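PDB 4WK5: geranyltranstransferase from Thermotoga neapolitana, which probably acts as a magnesium-dependent prenyltransferase of the FPP/GGPP synthase family, joining isoprenoid diphosphates in isoprene biosynthesis. Local coordinates for residues A[41-53]-A[111-125]. Residues are numbered along the deposited sequence; the frame is centred on the assembly and turned at random.
Sequences NLLTESAMQYSVT and PSCHRAYGEGIALLA
Y117 lays one face of its ring on A47 of helix 43-53. The methyl CB of A47 stands over the ring centre, 3.7 Å from the centroid, a CH-pi contact. L43 CD2 meets the same ring at its edge, 3.8 Å from Y117 CE2. Y117 OH lies against S46 CB, 3.1 Å away. Y50 CB comes obliquely to Y117 CE1. Y117 is thus a knob among L43, S46, A47 and Y50. A47 is the reciprocal knob, set among C113, Y117, I121 and A125.

Y50 reaches back the other way. Its CG lies anti to the backbone N (chi1 175°), which carries the ring across to helix 113-117. There A116 CB sits over one face, 4.2 Å from the centroid. Y50 OH donates a 2.7 Å hydrogen bond to P111 O, tilted 17° from the carbonyl plane.

Two residues before Y50, M48 CG packs on A125 CB at 3.7 Å. T44 turns CG2 to L124 and A125, while its OG1 lies against I121 CD1 and hydrogen-bonds E165 of the second subunit. The axes of helices 43-53 and 119-125 come within 8.6 Å. S51 OG rests against C113 CB, and its side chain also touches T90 and V94 of helix 75-96.

A serine in place of Y117 would probably leave A47 without its aromatic cover and open a gap beside L43. The contact is mainly apolar packing within the mostly helical isoprenoid synthase fold, with one direct hydrogen bond at the P111 end. E165 of the second subunit also takes L43 N, so the start of helix 43-53 is tied to the dimer interface as well as to helix 119-125.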
ATOM      1  N   ASN A  41       4.563  16.323  12.679  1.00 25.35           N
ATOM      2  CA  ASN A  41       5.687  16.253  13.604  1.00 42.97           C
ATOM      3  C   ASN A  41       5.950  14.809  14.018  1.00 38.98           C
ATOM      4  O   ASN A  41       6.095  14.516  15.209  1.00 38.87           O
ATOM      5  CB  ASN A  41       5.427  17.101  14.863  1.00 46.06           C
ATOM      6  CG  ASN A  41       5.108  18.561  14.549  1.00 43.07           C
ATOM      7  OD1 ASN A  41       5.996  19.359  14.233  1.00 35.54           O
ATOM      8  ND2 ASN A  41       3.829  18.916  14.650  1.00 33.95           N
ATOM      9  N   LEU A  42       5.955  13.897  13.050  1.00 19.18           N
ATOM     10  CA  LEU A  42       6.284  12.510  13.360  1.00 14.86           C
ATOM     11  C   LEU A  42       7.644  12.132  12.842  1.00 17.16           C
ATOM     12  O   LEU A  42       8.039  12.565  11.753  1.00 19.24           O
ATOM     13  CB  LEU A  42       5.239  11.554  12.763  1.00 15.42           C
ATOM     14  CG  LEU A  42       3.844  11.750  13.345  1.00 19.49           C
ATOM     15  CD1 LEU A  42       2.816  10.998  12.507  1.00 20.01           C
ATOM     16  CD2 LEU A  42       3.818  11.266  14.798  1.00 27.27           C
ATOM     17  N   LEU A  43       8.361  11.308  13.605  1.00 20.34           N
ATOM     18  CA  LEU A  43       9.618  10.752  13.121  1.00 19.59           C
ATOM     19  C   LEU A  43       9.403   9.982  11.836  1.00 18.90           C
ATOM     20  O   LEU A  43      10.252   9.977  10.942  1.00 20.15           O
ATOM     21  CB  LEU A  43      10.248   9.826  14.166  1.00 20.56           C
ATOM     22  CG  LEU A  43      11.104  10.442  15.263  1.00 31.88           C
ATOM     23  CD1 LEU A  43      11.449   9.370  16.297  1.00 30.54           C
ATOM     24  CD2 LEU A  43      12.365  11.061  14.664  1.00 27.08           C
ATOM     25  N   THR A  44       8.257   9.316  11.743  1.00 17.51           N
ATOM     26  CA  THR A  44       7.979   8.489  10.586  1.00 15.22           C
ATOM     27  C   THR A  44       7.871   9.359   9.341  1.00 15.91           C
ATOM     28  O   THR A  44       8.278   8.946   8.250  1.00 15.86           O
ATOM     29  CB  THR A  44       6.689   7.662  10.797  1.00 17.14           C
ATOM     30  OG1 THR A  44       6.860   6.804  11.931  1.00 18.18           O
ATOM     31  CG2 THR A  44       6.388   6.811   9.581  1.00 19.36           C
ATOM     32  N   GLU A  45       7.332  10.565   9.507  1.00 15.99           N
ATOM     33  CA  GLU A  45       7.298  11.519   8.408  1.00 17.68           C
ATOM     34  C   GLU A  45       8.697  11.965   8.029  1.00 16.10           C
ATOM     35  O   GLU A  45       8.999  12.078   6.851  1.00 16.31           O
ATOM     36  CB  GLU A  45       6.448  12.738   8.755  1.00 15.14           C
ATOM     37  CG  GLU A  45       4.955  12.439   8.856  1.00 17.93           C
ATOM     38  CD  GLU A  45       4.208  13.673   9.319  1.00 19.85           C
ATOM     39  OE1 GLU A  45       4.453  14.097  10.464  1.00 20.29           O
ATOM     40  OE2 GLU A  45       3.433  14.233   8.506  1.00 21.22           O
ATOM     41  N   SER A  46       9.542  12.240   9.021  1.00 17.47           N
ATOM     42  CA  SER A  46      10.933  12.593   8.733  1.00 15.53           C
ATOM     43  C   SER A  46      11.666  11.473   7.993  1.00 14.33           C
ATOM     44  O   SER A  46      12.523  11.738   7.138  1.00 14.87           O
ATOM     45  CB  SER A  46      11.683  12.945  10.030  1.00 20.78           C
ATOM     46  OG  SER A  46      11.333  14.247  10.451  1.00 28.47           O
ATOM     47  N   ALA A  47      11.318  10.230   8.320  1.00 15.80           N
ATOM     48  CA  ALA A  47      11.926   9.072   7.673  1.00 16.31           C
ATOM     49  C   ALA A  47      11.468   8.945   6.222  1.00 15.52           C
ATOM     50  O   ALA A  47      12.258   8.579   5.345  1.00 16.30           O
ATOM     51  CB  ALA A  47      11.595   7.773   8.462  1.00 16.75           C
ATOM     52  N   MET A  48      10.194   9.247   5.974  1.00 15.04           N
ATOM     53  CA  MET A  48       9.676   9.288   4.606  1.00 16.07           C
ATOM     54  C   MET A  48      10.439  10.324   3.793  1.00 16.10           C
ATOM     55  O   MET A  48      10.865  10.058   2.643  1.00 15.87           O
ATOM     56  CB  MET A  48       8.173   9.600   4.607  1.00 17.82           C
ATOM     57  CG  MET A  48       7.355   8.439   5.121  1.00 15.84           C
ATOM     58  SD  MET A  48       5.591   8.768   5.031  1.00 25.64           S
ATOM     59  CE  MET A  48       5.201   9.439   6.622  1.00 45.90           C
ATOM     60  N   GLN A  49      10.607  11.511   4.379  1.00 15.44           N
ATOM     61  CA  GLN A  49      11.321  12.581   3.687  1.00 16.58           C
ATOM     62  C   GLN A  49      12.764  12.190   3.446  1.00 16.24           C
ATOM     63  O   GLN A  49      13.314  12.421   2.363  1.00 17.98           O
ATOM     64  CB  GLN A  49      11.262  13.890   4.480  1.00 20.75           C
ATOM     65  CG  GLN A  49      12.032  15.009   3.771  1.00 19.31           C
ATOM     66  CD  GLN A  49      12.152  16.266   4.645  1.00 25.34           C
ATOM     67  OE1 GLN A  49      12.822  16.261   5.687  1.00 38.27           O
ATOM     68  NE2 GLN A  49      11.477  17.315   4.242  1.00 31.47           N
ATOM     69  N   TYR A  50      13.365  11.564   4.448  1.00 18.34           N
ATOM     70  CA  TYR A  50      14.758  11.139   4.357  1.00 19.06           C
ATOM     71  C   TYR A  50      14.980  10.232   3.161  1.00 16.44           C
ATOM     72  O   TYR A  50      15.909  10.444   2.370  1.00 17.22           O
ATOM     73  CB  TYR A  50      15.182  10.426   5.641  1.00 17.26           C
ATOM     74  CG  TYR A  50      16.575   9.844   5.601  1.00 17.96           C
ATOM     75  CD1 TYR A  50      17.690  10.632   5.851  1.00 21.64           C
ATOM     76  CD2 TYR A  50      16.775   8.484   5.349  1.00 19.98           C
ATOM     77  CE1 TYR A  50      18.970  10.098   5.823  1.00 23.12           C
ATOM     78  CE2 TYR A  50      18.066   7.935   5.318  1.00 19.36           C
ATOM     79  CZ  TYR A  50      19.151   8.751   5.557  1.00 24.60           C
ATOM     80  OH  TYR A  50      20.428   8.227   5.540  1.00 22.92           O
ATOM     81  N   SER A  51      14.137   9.212   3.023  1.00 16.24           N
ATOM     82  CA  SER A  51      14.336   8.256   1.946  1.00 18.49           C
ATOM     83  C   SER A  51      14.139   8.883   0.571  1.00 20.07           C
ATOM     84  O   SER A  51      14.804   8.496  -0.390  1.00 22.22           O
ATOM     85  CB  SER A  51      13.412   7.064   2.138  1.00 21.12           C
ATOM     86  OG  SER A  51      13.917   6.269   3.200  1.00 22.32           O
ATOM     87  N   VAL A  52      13.260   9.867   0.475  1.00 16.55           N
ATOM     88  CA  VAL A  52      13.120  10.623  -0.764  1.00 20.22           C
ATOM     89  C   VAL A  52      14.339  11.521  -1.039  1.00 23.19           C
ATOM     90  O   VAL A  52      14.848  11.580  -2.173  1.00 21.50           O
ATOM     91  CB  VAL A  52      11.831  11.472  -0.739  1.00 17.79           C
ATOM     92  CG1 VAL A  52      11.826  12.500  -1.874  1.00 21.61           C
ATOM     93  CG2 VAL A  52      10.623  10.549  -0.842  1.00 21.02           C
ATOM     94  N   THR A  53      14.818  12.209  -0.005  1.00 18.12           N
ATOM     95  CA  THR A  53      15.887  13.198  -0.178  1.00 16.88           C
ATOM     96  C   THR A  53      17.219  12.508  -0.454  1.00 18.74           C
ATOM     97  O   THR A  53      18.098  13.076  -1.114  1.00 22.40           O
ATOM     98  CB  THR A  53      16.017  14.096   1.058  1.00 18.87           C
ATOM     99  OG1 THR A  53      14.736  14.659   1.372  1.00 20.23           O
ATOM    100  CG2 THR A  53      17.019  15.210   0.800  1.00 19.04           C
ATOM    101  N   PRO A 111      23.129   6.123   5.071  1.00 21.72           N
ATOM    102  CA  PRO A 111      22.486   5.016   5.794  1.00 19.74           C
ATOM    103  C   PRO A 111      21.118   4.700   5.233  1.00 18.31           C
ATOM    104  O   PRO A 111      20.367   5.603   4.850  1.00 22.27           O
ATOM    105  CB  PRO A 111      22.366   5.547   7.222  1.00 21.33           C
ATOM    106  CG  PRO A 111      23.494   6.523   7.344  1.00 25.23           C
ATOM    107  CD  PRO A 111      23.602   7.179   5.982  1.00 21.27           C
ATOM    108  N   SER A 112      20.800   3.413   5.162  1.00 18.09           N
ATOM    109  CA  SER A 112      19.468   3.004   4.766  1.00 19.43           C
ATOM    110  C   SER A 112      18.455   3.564   5.766  1.00 19.14           C
ATOM    111  O   SER A 112      18.837   4.012   6.848  1.00 18.34           O
ATOM    112  CB  SER A 112      19.394   1.489   4.711  1.00 19.49           C
ATOM    113  OG  SER A 112      19.753   0.962   5.978  1.00 21.23           O
ATOM    114  N   CYS A 113      17.177   3.556   5.404  1.00 19.91           N
ATOM    115  CA  CYS A 113      16.156   4.170   6.251  1.00 19.45           C
ATOM    116  C   CYS A 113      16.134   3.508   7.638  1.00 18.46           C
ATOM    117  O   CYS A 113      16.060   4.204   8.651  1.00 19.44           O
ATOM    118  CB  CYS A 113      14.782   4.083   5.578  1.00 19.28           C
ATOM    119  SG  CYS A 113      13.463   5.041   6.410  1.00 20.91           S
ATOM    120  N   HIS A 114      16.217   2.176   7.701  1.00 18.63           N
ATOM    121  CA  HIS A 114      16.167   1.521   9.009  1.00 20.73           C
ATOM    122  C   HIS A 114      17.433   1.746   9.831  1.00 23.59           C
ATOM    123  O   HIS A 114      17.388   1.699  11.063  1.00 21.68           O
ATOM    124  CB  HIS A 114      15.903   0.018   8.863  1.00 18.85           C
ATOM    125  CG  HIS A 114      16.975  -0.716   8.119  1.00 24.27           C
ATOM    126  ND1 HIS A 114      17.014  -0.780   6.744  1.00 44.82           N
ATOM    127  CD2 HIS A 114      18.034  -1.435   8.562  1.00 35.17           C
ATOM    128  CE1 HIS A 114      18.062  -1.491   6.369  1.00 27.00           C
ATOM    129  NE2 HIS A 114      18.693  -1.906   7.451  1.00 23.60           N
ATOM    130  N   ARG A 115      18.554   2.012   9.173  1.00 20.34           N
ATOM    131  CA  ARG A 115      19.761   2.342   9.923  1.00 18.09           C
ATOM    132  C   ARG A 115      19.609   3.745  10.508  1.00 18.64           C
ATOM    133  O   ARG A 115      20.029   4.007  11.641  1.00 23.85           O
ATOM    134  CB  ARG A 115      21.014   2.238   9.037  1.00 21.26           C
ATOM    135  CG  ARG A 115      21.433   0.801   8.741  1.00 23.00           C
ATOM    136  CD  ARG A 115      22.032   0.138   9.985  1.00 26.42           C
ATOM    137  NE  ARG A 115      23.382   0.658  10.226  1.00 34.19           N
ATOM    138  CZ  ARG A 115      24.116   0.393  11.304  1.00 47.73           C
ATOM    139  NH1 ARG A 115      23.633  -0.388  12.263  1.00 47.07           N
ATOM    140  NH2 ARG A 115      25.333   0.913  11.428  1.00 42.98           N
ATOM    141  N   ALA A 116      18.977   4.638   9.750  1.00 20.21           N
ATOM    142  CA  ALA A 116      18.816   6.021  10.191  1.00 21.97           C
ATOM    143  C   ALA A 116      17.763   6.161  11.287  1.00 26.43           C
ATOM    144  O   ALA A 116      17.936   6.976  12.183  1.00 24.77           O
ATOM    145  CB  ALA A 116      18.465   6.920   9.001  1.00 24.56           C
ATOM    146  N   TYR A 117      16.693   5.363  11.208  1.00 20.18           N
ATOM    147  CA  TYR A 117      15.496   5.512  12.056  1.00 19.92           C
ATOM    148  C   TYR A 117      15.051   4.265  12.838  1.00 20.09           C
ATOM    149  O   TYR A 117      14.136   4.339  13.665  1.00 25.40           O
ATOM    150  CB  TYR A 117      14.309   5.960  11.192  1.00 19.28           C
ATOM    151  CG  TYR A 117      14.366   7.424  10.858  1.00 18.55           C
ATOM    152  CD1 TYR A 117      14.992   7.879   9.692  1.00 18.50           C
ATOM    153  CD2 TYR A 117      13.801   8.351  11.715  1.00 22.93           C
ATOM    154  CE1 TYR A 117      15.048   9.249   9.416  1.00 20.69           C
ATOM    155  CE2 TYR A 117      13.842   9.680  11.449  1.00 23.69           C
ATOM    156  CZ  TYR A 117      14.461  10.134  10.318  1.00 22.58           C
ATOM    157  OH  TYR A 117      14.458  11.490  10.114  1.00 25.99           O
ATOM    158  N   GLY A 118      15.659   3.118  12.562  1.00 22.65           N
ATOM    159  CA  GLY A 118      15.213   1.883  13.185  1.00 22.15           C
ATOM    160  C   GLY A 118      14.266   1.138  12.268  1.00 18.12           C
ATOM    161  O   GLY A 118      13.629   1.761  11.416  1.00 19.20           O
ATOM    162  N   GLU A 119      14.169  -0.181  12.440  1.00 21.45           N
ATOM    163  CA  GLU A 119      13.328  -1.005  11.569  1.00 19.75           C
ATOM    164  C   GLU A 119      11.843  -0.686  11.646  1.00 19.39           C
ATOM    165  O   GLU A 119      11.158  -0.730  10.628  1.00 19.86           O
ATOM    166  CB  GLU A 119      13.507  -2.494  11.879  1.00 22.06           C
ATOM    167  CG  GLU A 119      14.883  -3.008  11.569  1.00 30.37           C
ATOM    168  CD  GLU A 119      15.032  -4.472  11.904  1.00 33.88           C
ATOM    169  OE1 GLU A 119      14.261  -5.281  11.344  1.00 30.31           O
ATOM    170  OE2 GLU A 119      15.915  -4.800  12.727  1.00 38.97           O
ATOM    171  N   GLY A 120      11.336  -0.412  12.850  1.00 18.01           N
ATOM    172  CA  GLY A 120       9.915  -0.150  13.034  1.00 18.00           C
ATOM    173  C   GLY A 120       9.473   1.102  12.299  1.00 17.95           C
ATOM    174  O   GLY A 120       8.503   1.098  11.524  1.00 17.90           O
ATOM    175  N   ILE A 121      10.178   2.194  12.559  1.00 15.56           N
ATOM    176  CA  ILE A 121       9.853   3.458  11.893  1.00 14.29           C
ATOM    177  C   ILE A 121      10.032   3.322  10.375  1.00 14.11           C
ATOM    178  O   ILE A 121       9.214   3.825   9.602  1.00 15.62           O
ATOM    179  CB  ILE A 121      10.727   4.614  12.437  1.00 16.93           C
ATOM    180  CG1 ILE A 121      10.442   4.831  13.930  1.00 26.56           C
ATOM    181  CG2 ILE A 121      10.547   5.888  11.620  1.00 19.26           C
ATOM    182  CD1 ILE A 121       9.036   5.268  14.222  1.00 31.48           C
ATOM    183  N   ALA A 122      11.094   2.642   9.955  1.00 15.66           N
ATOM    184  CA  ALA A 122      11.338   2.473   8.509  1.00 17.54           C
ATOM    185  C   ALA A 122      10.228   1.665   7.828  1.00 15.59           C
ATOM    186  O   ALA A 122       9.782   2.014   6.730  1.00 16.62           O
ATOM    187  CB  ALA A 122      12.714   1.823   8.267  1.00 17.16           C
ATOM    188  N   LEU A 123       9.765   0.595   8.483  1.00 15.12           N
ATOM    189  CA  LEU A 123       8.663  -0.199   7.974  1.00 17.71           C
ATOM    190  C   LEU A 123       7.430   0.656   7.736  1.00 16.21           C
ATOM    191  O   LEU A 123       6.790   0.618   6.674  1.00 15.47           O
ATOM    192  CB  LEU A 123       8.367  -1.304   8.991  1.00 25.79           C
ATOM    193  CG  LEU A 123       7.547  -2.550   8.760  1.00 46.31           C
ATOM    194  CD1 LEU A 123       8.247  -3.611   9.569  1.00 46.20           C
ATOM    195  CD2 LEU A 123       6.149  -2.328   9.267  1.00 37.82           C
ATOM    196  N   LEU A 124       7.100   1.449   8.747  1.00 15.29           N
ATOM    197  CA  LEU A 124       5.950   2.337   8.655  1.00 15.17           C
ATOM    198  C   LEU A 124       6.154   3.416   7.593  1.00 14.41           C
ATOM    199  O   LEU A 124       5.203   3.777   6.901  1.00 14.25           O
ATOM    200  CB  LEU A 124       5.667   2.972  10.026  1.00 16.41           C
ATOM    201  CG  LEU A 124       5.225   1.955  11.093  1.00 17.35           C
ATOM    202  CD1 LEU A 124       4.914   2.696  12.384  1.00 21.03           C
ATOM    203  CD2 LEU A 124       4.010   1.159  10.621  1.00 18.31           C
ATOM    204  N   ALA A 125       7.378   3.937   7.470  1.00 14.29           N
ATOM    205  CA  ALA A 125       7.653   4.963   6.457  1.00 14.45           C
ATOM    206  C   ALA A 125       7.428   4.413   5.058  1.00 16.43           C
ATOM    207  O   ALA A 125       6.871   5.109   4.197  1.00 15.88           O
ATOM    208  CB  ALA A 125       9.086   5.513   6.604  1.00 16.20           C
TER